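7,8-dihydro-6-hydroxymethylpterin pyrophosphokinase-dihydropteroate synthase (Plasmodium falciparum, PDB 6JWV) probably catalyses two consecutive steps of folate biosynthesis, pyrophosphorylation of 6-hydroxymethyl-7,8-dihydropterin by ATP and condensation of the product with 4-aminobenzoate to give 7,8-dihydropteroate. Local coordinates at residues I604-K609 / D683-H688; S525-H530 / L573-L578; R610-C615 / Q664-G669. The protein carries 1 engineered substitution. All coordinates share one frame; numbering follows the deposited sequence.

Contact 1: I604-K609 / D683-H688; sequences IGYSRK and DLIRVH. With XTZ (4-{[(2-amino-4-oxo-3,4,7,8-tetrahydropteridin-6-yl)methyl]amino}-N-(1,3-thiazol-2-yl)benzenesulfonamide), chain C.
S607 and R608 take hold of H688 from two directions, one at the edge of the imidazole and one over a face. With its OG anti to the backbone N (chi1 -174°), S607 puts the hydroxyl where it serves twice. OG accepts the backbone N-H of H688 at 3.0 Å from its N, almost straight at 170°, and pairs with ring atom ND1 of H688 at 2.8 Å. The extended chain of R608 then crosses the ring, CD offset toward the rim, and its guanidinium stacks with planes 19° apart.

The residues just before belong to the sheet itself. Strands 603-604 and 684-687 are the seventh and eighth of the dihydropteroate synthase TIM barrel, and they run parallel. I604 bridges I685, its N bonding L684 O at 2.9 Å and its O receiving R686 N at 2.8 Å. Both isoleucines project to the same face, I604 CG1 lying 3.8 Å from I685 CG2, against helices 662-680 and 690-704. The Y606 ring continues this apolar layer, with I685 CG2 at its edge and V687 CG1 3.4 Å from its OH.

R686 turns to the other side of the strand. Its guanidinium lies flat over the pterin of the bound pterin-sulfathiazole compound, CZ 3.3 Å from ligand N8, while NE forms a salt bridge with D430. The ammonium of K609 reaches the same pterin, NZ bonding ligand O3 at 2.7 Å, and is gripped further by the carbonyls of G605 and L578.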
loop_
_atom_site.group_PDB
_atom_site.type_symbol
_atom_site.label_atom_id
_atom_site.label_comp_id
_atom_site.label_asym_id
_atom_site.label_seq_id
_atom_site.Cartn_x
_atom_site.Cartn_y
_atom_site.Cartn_z
ATOM N N ILE A 604 -13.121 12.594 -1.800
ATOM C CA ILE A 604 -12.054 13.520 -2.257
ATOM C C ILE A 604 -12.178 13.825 -3.755
ATOM O O ILE A 604 -12.560 12.951 -4.538
ATOM C CB ILE A 604 -10.609 13.038 -1.914
ATOM C CG1 ILE A 604 -10.204 11.790 -2.716
ATOM C CG2 ILE A 604 -10.433 12.800 -0.409
ATOM C CD1 ILE A 604 -8.710 11.558 -2.768
ATOM N N GLY A 605 -11.873 15.062 -4.134
ATOM C CA GLY A 605 -11.847 15.466 -5.523
ATOM C C GLY A 605 -10.487 16.023 -5.880
ATOM O O GLY A 605 -10.151 17.135 -5.487
ATOM N N TYR A 606 -9.695 15.243 -6.609
ATOM C CA TYR A 606 -8.355 15.653 -7.027
ATOM C C TYR A 606 -8.335 16.005 -8.510
ATOM O O TYR A 606 -7.377 16.624 -8.990
ATOM C CB TYR A 606 -7.332 14.536 -6.772
ATOM C CG TYR A 606 -7.728 13.192 -7.369
ATOM C CD1 TYR A 606 -7.572 12.925 -8.740
ATOM C CD2 TYR A 606 -8.275 12.180 -6.556
ATOM C CE1 TYR A 606 -7.970 11.708 -9.286
ATOM C CE2 TYR A 606 -8.650 10.950 -7.092
ATOM C CZ TYR A 606 -8.494 10.717 -8.453
ATOM O OH TYR A 606 -8.874 9.502 -8.965
ATOM N N SER A 607 -9.397 15.606 -9.217
ATOM C CA SER A 607 -9.418 15.543 -10.669
ATOM C C SER A 607 -9.116 16.873 -11.359
ATOM O O SER A 607 -9.857 17.862 -11.211
ATOM C CB SER A 607 -10.755 14.983 -11.141
ATOM O OG SER A 607 -10.777 14.775 -12.539
ATOM N N ARG A 608 -8.005 16.870 -12.098
ATOM C CA ARG A 608 -7.616 17.939 -13.032
ATOM C C ARG A 608 -7.114 19.197 -12.341
ATOM O O ARG A 608 -6.974 20.256 -12.970
ATOM C CB ARG A 608 -8.744 18.266 -14.031
ATOM C CG ARG A 608 -9.093 17.125 -14.967
ATOM C CD ARG A 608 -9.824 17.695 -16.148
ATOM N NE ARG A 608 -10.347 16.673 -17.051
ATOM C CZ ARG A 608 -11.209 16.936 -18.036
ATOM N NH1 ARG A 608 -11.635 18.183 -18.225
ATOM N NH2 ARG A 608 -11.651 15.963 -18.823
ATOM N N LYS A 609 -6.814 19.076 -11.055
ATOM C CA LYS A 609 -6.397 20.235 -10.271
ATOM C C LYS A 609 -4.916 20.564 -10.449
ATOM O O LYS A 609 -4.109 19.693 -10.769
ATOM C CB LYS A 609 -6.799 20.073 -8.798
ATOM C CG LYS A 609 -8.309 20.085 -8.619
ATOM C CD LYS A 609 -8.704 19.941 -7.175
ATOM C CE LYS A 609 -10.196 20.135 -7.047
ATOM N NZ LYS A 609 -10.660 19.625 -5.732
ATOM N N ASP A 683 -13.379 6.269 0.359
ATOM C CA ASP A 683 -14.706 5.758 0.025
ATOM C C ASP A 683 -15.247 6.272 -1.314
ATOM O O ASP A 683 -15.748 5.490 -2.113
ATOM C CB ASP A 683 -15.659 5.950 1.204
ATOM C CG ASP A 683 -15.064 5.388 2.499
ATOM O OD1 ASP A 683 -14.359 6.172 3.201
ATOM O OD2 ASP A 683 -15.221 4.153 2.776
ATOM N N LEU A 684 -15.117 7.574 -1.570
ATOM C CA LEU A 684 -15.564 8.172 -2.847
ATOM C C LEU A 684 -14.509 9.081 -3.448
ATOM O O LEU A 684 -13.949 9.944 -2.757
ATOM C CB LEU A 684 -16.901 8.921 -2.685
ATOM C CG LEU A 684 -18.114 8.119 -2.172
ATOM C CD1 LEU A 684 -18.272 8.320 -0.671
ATOM C CD2 LEU A 684 -19.402 8.497 -2.882
ATOM N N ILE A 685 -14.226 8.870 -4.730
ATOM C CA ILE A 685 -13.353 9.773 -5.515
ATOM C C ILE A 685 -14.155 10.467 -6.604
ATOM O O ILE A 685 -14.959 9.842 -7.284
ATOM C CB ILE A 685 -12.086 9.084 -6.077
ATOM C CG1 ILE A 685 -12.438 7.805 -6.887
ATOM C CG2 ILE A 685 -11.091 8.829 -4.940
ATOM C CD1 ILE A 685 -11.277 7.233 -7.668
ATOM N N ARG A 686 -13.962 11.776 -6.716
ATOM C CA ARG A 686 -14.765 12.633 -7.581
ATOM C C ARG A 686 -13.965 13.010 -8.833
ATOM O O ARG A 686 -13.066 13.836 -8.751
ATOM C CB ARG A 686 -15.200 13.884 -6.813
ATOM C CG ARG A 686 -16.146 14.786 -7.579
ATOM C CD ARG A 686 -16.427 16.060 -6.806
ATOM N NE ARG A 686 -17.223 17.019 -7.582
ATOM C CZ ARG A 686 -16.725 17.972 -8.368
ATOM N NH1 ARG A 686 -15.411 18.150 -8.531
ATOM N NH2 ARG A 686 -17.568 18.760 -9.007
ATOM N N VAL A 687 -14.309 12.421 -9.981
ATOM C CA VAL A 687 -13.451 12.505 -11.172
ATOM C C VAL A 687 -14.178 12.942 -12.453
ATOM O O VAL A 687 -15.389 12.697 -12.633
ATOM C CB VAL A 687 -12.663 11.172 -11.461
ATOM C CG1 VAL A 687 -11.681 10.836 -10.358
ATOM C CG2 VAL A 687 -13.600 9.992 -11.681
ATOM N N HIS A 688 -13.409 13.588 -13.334
ATOM C CA HIS A 688 -13.829 13.892 -14.702
ATOM C C HIS A 688 -13.799 12.663 -15.600
ATOM O O HIS A 688 -14.726 12.465 -16.391
ATOM C CB HIS A 688 -12.946 14.972 -15.313
ATOM C CG HIS A 688 -13.128 16.312 -14.685
ATOM N ND1 HIS A 688 -12.287 16.789 -13.702
ATOM C CD2 HIS A 688 -14.065 17.269 -14.881
ATOM C CE1 HIS A 688 -12.700 17.985 -13.319
ATOM N NE2 HIS A 688 -13.774 18.299 -14.022
HETATM O O3 XTZ C . -12.752 18.790 -4.313
HETATM C C16 XTZ C . -13.987 18.948 -4.397
HETATM N N2 XTZ C . -14.809 18.350 -3.523
HETATM C C3 XTZ C . -14.588 19.803 -5.455
HETATM N N4 XTZ C . -13.857 20.470 -6.385
HETATM C C4 XTZ C . -14.485 21.238 -7.327
HETATM C C15 XTZ C . -15.988 21.387 -7.388
HETATM N N8 XTZ C . -16.699 20.644 -6.357
HETATM C C2 XTZ C . -16.077 19.894 -5.446
HETATM N N3 XTZ C . -16.784 19.217 -4.499
HETATM C C1 XTZ C . -16.147 18.475 -3.564
HETATM N N1 XTZ C . -16.864 17.819 -2.631
HETATM C C5 XTZ C . -13.703 21.989 -8.378
HETATM N N5 XTZ C . -13.031 23.161 -7.813
HETATM C C6 XTZ C . -11.701 23.426 -8.015
HETATM C C14 XTZ C . -11.161 23.230 -9.293
HETATM C C13 XTZ C . -9.820 23.482 -9.518
HETATM C C9 XTZ C . -8.979 23.932 -8.495
HETATM C C8 XTZ C . -9.510 24.146 -7.206
HETATM C C7 XTZ C . -10.869 23.895 -6.970
HETATM S S1 XTZ C . -7.435 24.214 -8.857
HETATM O O1 XTZ C . -6.704 23.045 -9.195
HETATM O O2 XTZ C . -6.781 24.770 -7.699
HETATM N N6 XTZ C . -7.375 25.212 -10.137
HETATM C C10 XTZ C . -7.528 24.878 -11.463
HETATM S S2 XTZ C . -6.983 25.872 -12.775
HETATM C C12 XTZ C . -7.563 24.764 -13.982
HETATM C C11 XTZ C . -8.153 23.691 -13.300
HETATM N N7 XTZ C . -8.134 23.752 -11.924
#

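Contact 2: S525-H530 / L573-L578; sequences SVVLMH and LFDIGL. With XTZ (4-{[(2-amino-4-oxo-3,4,7,8-tetrahydropteridin-6-yl)methyl]amino}-N-(1,3-thiazol-2-yl)benzenesulfonamide), chain C; ACT (acetate ion), chain I.
V526 offers its carbonyl to L573, whose N lies 2.8 Å from V526 O, and so begins a ladder between two parallel strands. V527 is the residue paired with L573. Its CG2 branch packs on CD1 of L573, whereas CG1 stands near D575 CB and the amino group of the bound pterin. L528 has its backbone N bonded to L573 O, and its carbonyl receives a weak bond from D575 N. Its side chain points to the opposite face, the one shared with F574, whose ring packs on L555 and L559 and stacks with Y600.

Strands 525-529 and 572-575 are the fifth and sixth of the TIM barrel, and helix 547-564 on the outside links them in a beta-alpha-beta unit. Successive side chains of an extended strand fall on opposite faces, so F574 meets the helical layer while M529 and D575 point to the pterin.

M529 lies alongside D575, pointing the same way, with their CG atoms 3.6 Å apart. The D575 carboxylate is carried forward by a CG anti to the backbone N (chi1 -175°), and its two oxygens have separate tasks. OD2 takes two N-H groups of the pterin, from N2 at 2.7 Å and N1 at 2.8 Å. OD1 receives G577 N at 3.0 Å from above the carboxylate plane, an Asx turn that should restrict rotation of the group. M529 SD lies over a face of the pterin, 3.4 Å from ligand N2.

At H530 the backbone N closes the ladder on D575 O at 3.0 Å. Its ring leads away from the partner strand, ND1 bonded to K582 and NE2 holding, in the ring plane at 2.9 Å, atom O of an acetate probably from the crystallisation liquor.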
loop_
_atom_site.group_PDB
_atom_site.type_symbol
_atom_site.label_atom_id
_atom_site.label_comp_id
_atom_site.label_asym_id
_atom_site.label_seq_id
_atom_site.Cartn_x
_atom_site.Cartn_y
_atom_site.Cartn_z
ATOM N N SER A 525 -28.305 12.246 2.409
ATOM C CA SER A 525 -26.877 12.281 2.773
ATOM C C SER A 525 -26.198 13.571 2.302
ATOM O O SER A 525 -26.751 14.299 1.453
ATOM C CB SER A 525 -26.161 11.041 2.266
ATOM O OG SER A 525 -26.713 9.907 2.899
ATOM N N VAL A 526 -25.017 13.860 2.857
ATOM C CA VAL A 526 -24.386 15.152 2.642
ATOM C C VAL A 526 -22.855 15.046 2.638
ATOM O O VAL A 526 -22.269 14.430 3.526
ATOM C CB VAL A 526 -24.927 16.197 3.681
ATOM C CG1 VAL A 526 -24.620 15.783 5.140
ATOM C CG2 VAL A 526 -24.479 17.627 3.357
ATOM N N VAL A 527 -22.220 15.647 1.637
ATOM C CA VAL A 527 -20.766 15.818 1.618
ATOM C C VAL A 527 -20.387 17.152 2.276
ATOM O O VAL A 527 -20.833 18.208 1.845
ATOM C CB VAL A 527 -20.191 15.745 0.176
ATOM C CG1 VAL A 527 -18.674 15.857 0.179
ATOM C CG2 VAL A 527 -20.573 14.441 -0.479
ATOM N N LEU A 528 -19.552 17.093 3.314
ATOM C CA LEU A 528 -19.040 18.299 3.996
ATOM C C LEU A 528 -17.618 18.587 3.554
ATOM O O LEU A 528 -16.726 17.799 3.820
ATOM C CB LEU A 528 -19.107 18.133 5.533
ATOM C CG LEU A 528 -20.487 18.057 6.209
ATOM C CD1 LEU A 528 -20.386 17.886 7.727
ATOM C CD2 LEU A 528 -21.368 19.260 5.852
ATOM N N MET A 529 -17.407 19.710 2.879
ATOM C CA MET A 529 -16.065 20.051 2.342
ATOM C C MET A 529 -15.416 21.201 3.093
ATOM O O MET A 529 -16.103 22.163 3.451
ATOM C CB MET A 529 -16.129 20.393 0.850
ATOM C CG MET A 529 -14.841 20.084 0.089
ATOM S SD MET A 529 -14.566 21.013 -1.453
ATOM C CE MET A 529 -14.428 22.689 -0.807
ATOM N N HIS A 530 -14.106 21.093 3.331
ATOM C CA HIS A 530 -13.330 22.211 3.874
ATOM C C HIS A 530 -12.840 23.155 2.769
ATOM O O HIS A 530 -12.182 22.723 1.818
ATOM C CB HIS A 530 -12.140 21.742 4.723
ATOM C CG HIS A 530 -11.284 22.869 5.210
ATOM N ND1 HIS A 530 -10.257 23.399 4.460
ATOM C CD2 HIS A 530 -11.346 23.614 6.341
ATOM C CE1 HIS A 530 -9.713 24.412 5.113
ATOM N NE2 HIS A 530 -10.352 24.560 6.260
ATOM N N LEU A 573 -20.464 12.801 5.008
ATOM C CA LEU A 573 -19.203 12.516 4.307
ATOM C C LEU A 573 -18.206 13.656 4.427
ATOM O O LEU A 573 -18.565 14.828 4.249
ATOM C CB LEU A 573 -19.482 12.224 2.833
ATOM C CG LEU A 573 -20.394 11.029 2.577
ATOM C CD1 LEU A 573 -21.340 11.362 1.454
ATOM C CD2 LEU A 573 -19.560 9.813 2.240
ATOM N N PHE A 574 -16.963 13.287 4.725
ATOM C CA PHE A 574 -15.870 14.218 4.997
ATOM C C PHE A 574 -15.146 14.449 3.701
ATOM O O PHE A 574 -14.928 13.498 2.941
ATOM C CB PHE A 574 -14.870 13.578 5.957
ATOM C CG PHE A 574 -15.271 13.632 7.396
ATOM C CD1 PHE A 574 -16.388 12.925 7.863
ATOM C CD2 PHE A 574 -14.501 14.351 8.312
ATOM C CE1 PHE A 574 -16.746 12.980 9.211
ATOM C CE2 PHE A 574 -14.854 14.414 9.650
ATOM C CZ PHE A 574 -15.979 13.737 10.102
ATOM N N ASP A 575 -14.752 15.691 3.453
ATOM C CA ASP A 575 -13.940 16.019 2.291
ATOM C C ASP A 575 -12.986 17.148 2.659
ATOM O O ASP A 575 -13.398 18.222 3.131
ATOM C CB ASP A 575 -14.822 16.376 1.082
ATOM C CG ASP A 575 -14.013 16.628 -0.231
ATOM O OD1 ASP A 575 -12.752 16.717 -0.209
ATOM O OD2 ASP A 575 -14.672 16.743 -1.304
ATOM N N ILE A 576 -11.705 16.881 2.432
ATOM C CA ILE A 576 -10.600 17.788 2.778
ATOM C C ILE A 576 -10.480 19.022 1.895
ATOM O O ILE A 576 -9.694 19.911 2.208
ATOM C CB ILE A 576 -9.243 17.053 2.727
ATOM C CG1 ILE A 576 -9.038 16.448 1.323
ATOM C CG2 ILE A 576 -9.162 16.048 3.871
ATOM C CD1 ILE A 576 -7.930 15.435 1.208
ATOM N N GLY A 577 -11.216 19.056 0.787
ATOM C CA GLY A 577 -11.172 20.171 -0.143
ATOM C C GLY A 577 -9.800 20.479 -0.739
ATOM O O GLY A 577 -9.299 21.610 -0.621
ATOM N N LEU A 578 -9.196 19.490 -1.390
ATOM C CA LEU A 578 -7.963 19.686 -2.146
ATOM C C LEU A 578 -8.054 20.876 -3.110
ATOM O O LEU A 578 -9.059 21.039 -3.821
ATOM C CB LEU A 578 -7.600 18.401 -2.905
ATOM C CG LEU A 578 -7.272 17.176 -2.044
ATOM C CD1 LEU A 578 -7.088 15.980 -2.951
ATOM C CD2 LEU A 578 -6.043 17.375 -1.165
HETATM O O3 XTZ C . -12.752 18.790 -4.313
HETATM C C16 XTZ C . -13.987 18.948 -4.397
HETATM N N2 XTZ C . -14.809 18.350 -3.523
HETATM C C3 XTZ C . -14.588 19.803 -5.455
HETATM N N4 XTZ C . -13.857 20.470 -6.385
HETATM C C4 XTZ C . -14.485 21.238 -7.327
HETATM C C15 XTZ C . -15.988 21.387 -7.388
HETATM N N8 XTZ C . -16.699 20.644 -6.357
HETATM C C2 XTZ C . -16.077 19.894 -5.446
HETATM N N3 XTZ C . -16.784 19.217 -4.499
HETATM C C1 XTZ C . -16.147 18.475 -3.564
HETATM N N1 XTZ C . -16.864 17.819 -2.631
HETATM C C5 XTZ C . -13.703 21.989 -8.378
HETATM N N5 XTZ C . -13.031 23.161 -7.813
HETATM C C6 XTZ C . -11.701 23.426 -8.015
HETATM C C14 XTZ C . -11.161 23.230 -9.293
HETATM C C13 XTZ C . -9.820 23.482 -9.518
HETATM C C9 XTZ C . -8.979 23.932 -8.495
HETATM C C8 XTZ C . -9.510 24.146 -7.206
HETATM C C7 XTZ C . -10.869 23.895 -6.970
HETATM S S1 XTZ C . -7.435 24.214 -8.857
HETATM O O1 XTZ C . -6.704 23.045 -9.195
HETATM O O2 XTZ C . -6.781 24.770 -7.699
HETATM N N6 XTZ C . -7.375 25.212 -10.137
HETATM C C10 XTZ C . -7.528 24.878 -11.463
HETATM S S2 XTZ C . -6.983 25.872 -12.775
HETATM C C12 XTZ C . -7.563 24.764 -13.982
HETATM C C11 XTZ C . -8.153 23.691 -13.300
HETATM N N7 XTZ C . -8.134 23.752 -11.924
HETATM C C ACT I . -9.337 26.286 9.089
HETATM O O ACT I . -9.750 26.811 8.027
HETATM O OXT ACT I . -8.385 26.754 9.733
HETATM C CH3 ACT I . -9.972 25.060 9.646
#

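Contact 3: R610-C615 / Q664-G669; sequences RFIAHC and QKNICG. With XTZ (4-{[(2-amino-4-oxo-3,4,7,8-tetrahydropteridin-6-yl)methyl]amino}-N-(1,3-thiazol-2-yl)benzenesulfonamide), chain C.
I612 meets N666 and G669, and these three residues supply most of the surface buried here. I612 points at helix 662-680, and its two branches divide the work. CG1 sits beside the backbone N (chi1 -66°), which sets CG2 anti to that N. I612 CG2 lies 3.8 Å from G669 CA, where the glycine lets the branch settle directly on the helix backbone. CD1 of I612 reaches one turn back along the helix and comes within 4.1 Å of the carbonyl oxygen N666 O.

The amide end of N666 swings toward the short, weakly bonded helix about 610-613 and lies against I612 and the methyl of A613. I673, further along helix 662-680, adds to the packing of I612. This helix, which precedes the last barrel strand, also faces the second subunit: C668 packs on E692 of that neighbouring chain.

R610 looks the other way, to the sulfonyl group of the bound pterin-sulfathiazole compound. Its backbone N donates to ligand O1 at 2.7 Å. The side chain adds two bonds to ligand O2, from NE at 2.9 Å and NH1 at 3.0 Å, and NH1 also makes a salt bridge with D539.

The chemistry is thus divided by direction: the join to helix 662-680 rests on van der Waals fit of a branched side chain against glycine and the side chain of N666, whereas the polar bonds of R610 go to the ligand sulfonyl and to D539.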
loop_
_atom_site.group_PDB
_atom_site.type_symbol
_atom_site.label_atom_id
_atom_site.label_comp_id
_atom_site.label_asym_id
_atom_site.label_seq_id
_atom_site.Cartn_x
_atom_site.Cartn_y
_atom_site.Cartn_z
ATOM N N ARG A 610 -4.587 21.839 -10.267
ATOM C CA ARG A 610 -3.237 22.362 -10.476
ATOM C C ARG A 610 -2.172 21.647 -9.651
ATOM O O ARG A 610 -1.054 21.469 -10.121
ATOM C CB ARG A 610 -3.174 23.859 -10.164
ATOM C CG ARG A 610 -3.990 24.782 -11.058
ATOM C CD ARG A 610 -4.043 26.192 -10.460
ATOM N NE ARG A 610 -4.664 26.232 -9.120
ATOM C CZ ARG A 610 -4.386 27.115 -8.152
ATOM N NH1 ARG A 610 -5.027 27.033 -6.988
ATOM N NH2 ARG A 610 -3.468 28.070 -8.322
ATOM N N PHE A 611 -2.505 21.229 -8.431
ATOM C CA PHE A 611 -1.525 20.542 -7.582
ATOM C C PHE A 611 -0.936 19.257 -8.214
ATOM O O PHE A 611 0.178 18.868 -7.880
ATOM C CB PHE A 611 -2.066 20.309 -6.162
ATOM C CG PHE A 611 -2.853 19.039 -5.996
ATOM C CD1 PHE A 611 -2.203 17.824 -5.727
ATOM C CD2 PHE A 611 -4.249 19.053 -6.077
ATOM C CE1 PHE A 611 -2.925 16.652 -5.580
ATOM C CE2 PHE A 611 -4.979 17.884 -5.913
ATOM C CZ PHE A 611 -4.316 16.682 -5.670
ATOM N N ILE A 612 -1.678 18.605 -9.107
ATOM C CA ILE A 612 -1.186 17.401 -9.787
ATOM C C ILE A 612 0.051 17.740 -10.620
ATOM O O ILE A 612 1.067 17.043 -10.533
ATOM C CB ILE A 612 -2.272 16.717 -10.660
ATOM C CG1 ILE A 612 -3.381 16.172 -9.774
ATOM C CG2 ILE A 612 -1.673 15.595 -11.514
ATOM C CD1 ILE A 612 -4.626 15.773 -10.519
ATOM N N ALA A 613 -0.045 18.824 -11.398
ATOM C CA ALA A 613 1.016 19.240 -12.322
ATOM C C ALA A 613 2.259 19.651 -11.545
ATOM O O ALA A 613 3.387 19.409 -11.993
ATOM C CB ALA A 613 0.540 20.360 -13.222
ATOM N N HIS A 614 2.037 20.224 -10.361
ATOM C CA HIS A 614 3.104 20.551 -9.425
ATOM C C HIS A 614 3.993 19.348 -9.094
ATOM O O HIS A 614 5.136 19.532 -8.687
ATOM C CB HIS A 614 2.507 21.145 -8.149
ATOM C CG HIS A 614 3.494 21.877 -7.297
ATOM N ND1 HIS A 614 4.050 21.326 -6.160
ATOM C CD2 HIS A 614 4.014 23.123 -7.406
ATOM C CE1 HIS A 614 4.877 22.198 -5.614
ATOM N NE2 HIS A 614 4.877 23.295 -6.353
ATOM N N CYS A 615 3.474 18.129 -9.276
ATOM C CA CYS A 615 4.251 16.885 -9.074
ATOM C C CYS A 615 5.196 16.503 -10.220
ATOM O O CYS A 615 6.220 15.871 -9.960
ATOM C CB CYS A 615 3.342 15.690 -8.767
ATOM S SG CYS A 615 2.235 15.926 -7.362
ATOM N N GLN A 664 -3.131 15.719 -20.924
ATOM C CA GLN A 664 -2.757 14.305 -20.778
ATOM C C GLN A 664 -2.114 13.970 -19.430
ATOM O O GLN A 664 -2.481 12.981 -18.798
ATOM C CB GLN A 664 -1.849 13.847 -21.931
ATOM C CG GLN A 664 -2.538 12.986 -22.984
ATOM C CD GLN A 664 -2.630 11.510 -22.597
ATOM O OE1 GLN A 664 -3.450 11.119 -21.759
ATOM N NE2 GLN A 664 -1.797 10.680 -23.224
ATOM N N LYS A 665 -1.169 14.802 -19.004
ATOM C CA LYS A 665 -0.426 14.597 -17.765
ATOM C C LYS A 665 -1.320 14.676 -16.527
ATOM O O LYS A 665 -1.153 13.894 -15.597
ATOM C CB LYS A 665 0.715 15.607 -17.646
ATOM C CG LYS A 665 1.939 15.317 -18.496
ATOM C CD LYS A 665 3.170 15.811 -17.760
ATOM C CE LYS A 665 4.407 15.816 -18.637
ATOM N NZ LYS A 665 5.627 16.076 -17.817
ATOM N N ASN A 666 -2.254 15.625 -16.525
ATOM C CA ASN A 666 -3.205 15.798 -15.432
ATOM C C ASN A 666 -4.126 14.597 -15.319
ATOM O O ASN A 666 -4.371 14.114 -14.213
ATOM C CB ASN A 666 -4.037 17.075 -15.613
ATOM C CG ASN A 666 -3.539 18.224 -14.766
ATOM O OD1 ASN A 666 -4.169 18.592 -13.774
ATOM N ND2 ASN A 666 -2.400 18.798 -15.147
ATOM N N ILE A 667 -4.635 14.123 -16.457
ATOM C CA ILE A 667 -5.442 12.912 -16.475
ATOM C C ILE A 667 -4.597 11.751 -15.949
ATOM O O ILE A 667 -5.003 11.044 -15.028
ATOM C CB ILE A 667 -6.052 12.629 -17.872
ATOM C CG1 ILE A 667 -7.354 13.413 -18.066
ATOM C CG2 ILE A 667 -6.430 11.162 -18.027
ATOM C CD1 ILE A 667 -7.246 14.817 -18.625
ATOM N N CYS A 668 -3.397 11.605 -16.486
ATOM C CA CYS A 668 -2.551 10.489 -16.105
ATOM C C CYS A 668 -2.075 10.554 -14.637
ATOM O O CYS A 668 -2.067 9.539 -13.930
ATOM C CB CYS A 668 -1.451 10.245 -17.162
ATOM S SG CYS A 668 -2.190 9.570 -18.699
ATOM N N GLY A 669 -1.755 11.751 -14.168
ATOM C CA GLY A 669 -1.478 11.972 -12.754
ATOM C C GLY A 669 -2.653 11.719 -11.806
ATOM O O GLY A 669 -2.459 11.229 -10.699
HETATM O O3 XTZ C . -12.752 18.790 -4.313
HETATM C C16 XTZ C . -13.987 18.948 -4.397
HETATM N N2 XTZ C . -14.809 18.350 -3.523
HETATM C C3 XTZ C . -14.588 19.803 -5.455
HETATM N N4 XTZ C . -13.857 20.470 -6.385
HETATM C C4 XTZ C . -14.485 21.238 -7.327
HETATM C C15 XTZ C . -15.988 21.387 -7.388
HETATM N N8 XTZ C . -16.699 20.644 -6.357
HETATM C C2 XTZ C . -16.077 19.894 -5.446
HETATM N N3 XTZ C . -16.784 19.217 -4.499
HETATM C C1 XTZ C . -16.147 18.475 -3.564
HETATM N N1 XTZ C . -16.864 17.819 -2.631
HETATM C C5 XTZ C . -13.703 21.989 -8.378
HETATM N N5 XTZ C . -13.031 23.161 -7.813
HETATM C C6 XTZ C . -11.701 23.426 -8.015
HETATM C C14 XTZ C . -11.161 23.230 -9.293
HETATM C C13 XTZ C . -9.820 23.482 -9.518
HETATM C C9 XTZ C . -8.979 23.932 -8.495
HETATM C C8 XTZ C . -9.510 24.146 -7.206
HETATM C C7 XTZ C . -10.869 23.895 -6.970
HETATM S S1 XTZ C . -7.435 24.214 -8.857
HETATM O O1 XTZ C . -6.704 23.045 -9.195
HETATM O O2 XTZ C . -6.781 24.770 -7.699
HETATM N N6 XTZ C . -7.375 25.212 -10.137
HETATM C C10 XTZ C . -7.528 24.878 -11.463
HETATM S S2 XTZ C . -6.983 25.872 -12.775
HETATM C C12 XTZ C . -7.563 24.764 -13.982
HETATM C C11 XTZ C . -8.153 23.691 -13.300
HETATM N N7 XTZ C . -8.134 23.752 -11.924
#

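From the N terminus, contact 2 comes first, closing the loop that runs from strand 525-529 through helix 547-564 to strand 572-575. Contact 1 opens only afterwards, so these two stand in series. Residues 604-609 open the longer loop of contact 1, which returns at strand 684-687, and contact 3 nests inside it. Neither the nested pair nor the pair in series crosses. Contacts 1 and 2 belong to one parallel barrel sheet, and L684 packs on L573 between them. Contact 3 ties the short helix after the 604-609 loop to the helix preceding strand 684-687. All three touch the bound ligand: contacts 1 and 2 meet its pterin, and contact 3 its sulfonyl group through R610.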